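Local coordinates for protein minor pilin subunit PAPF (Escherichia coli, PDB 2W07) that serves as a minor subunit of the P pilus, one of the polar filaments with which the bacterium colonizes the epithelium of host organs, at residues Gly82-Gln87 with Thr121-Arg126. The protein carries 1 engineered substitution. Residues are numbered along the deposited sequence; the frame is centred on the assembly and turned at random.
Sequences GIALYQ and TSVPFR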
# COMPACT_ATOMS: atom_id res chain seq x y z
N GLY B 82 -8.99 -5.44 -25.25
CA GLY B 82 -8.53 -5.23 -23.90
C GLY B 82 -9.32 -5.99 -22.85
O GLY B 82 -10.26 -6.72 -23.17
N ILE B 83 -8.92 -5.82 -21.60
CA ILE B 83 -9.59 -6.48 -20.49
C ILE B 83 -10.15 -5.41 -19.56
O ILE B 83 -9.39 -4.60 -19.02
CB ILE B 83 -8.62 -7.37 -19.69
CG1 ILE B 83 -7.97 -8.40 -20.61
CG2 ILE B 83 -9.36 -8.06 -18.55
CD1 ILE B 83 -8.95 -9.39 -21.22
N ALA B 84 -11.47 -5.39 -19.39
CA ALA B 84 -12.13 -4.42 -18.53
C ALA B 84 -12.20 -4.98 -17.11
O ALA B 84 -12.39 -6.18 -16.92
CB ALA B 84 -13.54 -4.12 -19.05
N LEU B 85 -12.05 -4.12 -16.11
CA LEU B 85 -12.08 -4.56 -14.71
C LEU B 85 -13.24 -3.96 -13.90
O LEU B 85 -13.60 -2.80 -14.09
CB LEU B 85 -10.76 -4.20 -14.01
CG LEU B 85 -9.43 -4.67 -14.60
CD1 LEU B 85 -8.30 -4.25 -13.69
CD2 LEU B 85 -9.44 -6.18 -14.78
N TYR B 86 -13.79 -4.77 -13.00
CA TYR B 86 -14.89 -4.34 -12.14
C TYR B 86 -14.64 -4.82 -10.71
O TYR B 86 -14.08 -5.89 -10.49
CB TYR B 86 -16.22 -4.91 -12.64
CG TYR B 86 -16.61 -4.46 -14.03
CD1 TYR B 86 -16.03 -5.04 -15.16
CD2 TYR B 86 -17.53 -3.43 -14.22
CE1 TYR B 86 -16.36 -4.61 -16.44
CE2 TYR B 86 -17.87 -2.99 -15.50
CZ TYR B 86 -17.28 -3.59 -16.61
OH TYR B 86 -17.60 -3.17 -17.87
N GLN B 87 -15.07 -4.01 -9.74
CA GLN B 87 -14.91 -4.34 -8.33
C GLN B 87 -15.95 -5.39 -7.93
O GLN B 87 -17.10 -5.31 -8.34
CB GLN B 87 -15.09 -3.09 -7.47
CG GLN B 87 -14.04 -2.02 -7.73
CD GLN B 87 -14.32 -0.74 -6.97
OE1 GLN B 87 -15.36 -0.10 -7.17
NE2 GLN B 87 -13.40 -0.35 -6.09
N THR B 121 -13.69 -8.52 -10.96
CA THR B 121 -14.13 -9.19 -12.17
C THR B 121 -13.48 -8.61 -13.42
O THR B 121 -13.41 -7.39 -13.60
CB THR B 121 -15.66 -9.10 -12.30
OG1 THR B 121 -16.26 -9.83 -11.22
CG2 THR B 121 -16.12 -9.69 -13.62
N SER B 122 -13.00 -9.50 -14.28
CA SER B 122 -12.36 -9.11 -15.52
C SER B 122 -13.16 -9.67 -16.68
O SER B 122 -13.53 -10.84 -16.69
CB SER B 122 -10.93 -9.66 -15.57
OG SER B 122 -10.18 -9.24 -14.44
N VAL B 123 -13.43 -8.82 -17.67
CA VAL B 123 -14.19 -9.24 -18.84
C VAL B 123 -13.59 -8.67 -20.12
O VAL B 123 -13.33 -7.47 -20.22
CB VAL B 123 -15.67 -8.82 -18.71
CG1 VAL B 123 -15.76 -7.37 -18.31
CG2 VAL B 123 -16.41 -9.08 -20.02
N PRO B 124 -13.37 -9.54 -21.13
CA PRO B 124 -12.81 -9.11 -22.41
C PRO B 124 -13.60 -7.97 -23.04
O PRO B 124 -14.82 -7.89 -22.88
CB PRO B 124 -12.82 -10.39 -23.24
CG PRO B 124 -13.93 -11.19 -22.64
CD PRO B 124 -13.72 -10.97 -21.17
N PHE B 125 -12.90 -7.08 -23.73
CA PHE B 125 -13.52 -5.92 -24.35
C PHE B 125 -12.82 -5.49 -25.65
O PHE B 125 -11.62 -5.23 -25.66
CB PHE B 125 -13.50 -4.76 -23.36
CG PHE B 125 -14.04 -3.47 -23.91
CD1 PHE B 125 -15.40 -3.31 -24.12
CD2 PHE B 125 -13.18 -2.42 -24.21
CE1 PHE B 125 -15.90 -2.11 -24.63
CE2 PHE B 125 -13.67 -1.22 -24.72
CZ PHE B 125 -15.04 -1.06 -24.93
N ARG B 126 -13.57 -5.42 -26.74
CA ARG B 126 -12.98 -4.97 -28.00
C ARG B 126 -13.64 -3.66 -28.40
O ARG B 126 -14.86 -3.59 -28.56
CB ARG B 126 -13.09 -6.04 -29.10
CG ARG B 126 -14.45 -6.65 -29.34
CD ARG B 126 -14.31 -7.84 -30.29
NE ARG B 126 -15.60 -8.47 -30.60
CZ ARG B 126 -16.40 -8.09 -31.58
NH1 ARG B 126 -16.06 -7.09 -32.38
NH2 ARG B 126 -17.56 -8.71 -31.77
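Tyr86 reaches diagonally across the strand pair to Val123, its CE1 lying 3.4 Å from Val123 CG1, the two side chains meeting at a slant. Val123 CG1 sits between its own backbone N and carbonyl carbon (chi1 49°), which carries it to the ring and to within 4.0 Å of Ala84 CB. Thr121 O meets the same ring at its edge, near the plane, 3.8 Å from Tyr86 CD1. On this face, which carries Tyr86, Ala84, Thr121, Val123 and Phe125, Ala84 CB also approaches Phe125 CB, while the Phe125 ring turns away from 82-87 and packs on Val73 of strand 73-75.

On the face of Ile83, Leu85, Ser122 and Pro124, Leu85 CD2 makes a close methyl-to-oxygen van der Waals contact with Ser122 OG (3.2 Å). Ile83 divides its branches: CG2 lies 3.7 Å from Ser122 CB, and CD1 reaches toward Pro124, nearest its CA.

Six backbone hydrogen bonds hold the register, paired at Gly82–Phe125, Ala84–Val123 and Tyr86–Thr121; Tyr86 N to Thr121 O and Thr121 N to Tyr86 O each span 2.7 Å. Pro124 falls in a non-hydrogen-bonded pair with Ile83, where its lack of an N-H costs no bond between the two strands. Ser122 CA adds a CA-H...O contact to Ala84 O, at 3.2 Å.

Outside the pair, Met91 packs on both Tyr86 and Val123, and Thr121 OG1 is gripped by Gly88 O, Gly90 N and Thr43 OG1. Leu85 and Ser122 pack on apolar side chains of the chain of another protein. Strands 81–87 and 116–126 are antiparallel neighbours inside a sheet of the immunoglobulin-like pilin fold; apolar contacts from a second protein chain are consistent with the donor-strand complementation by which such incomplete domains are finished.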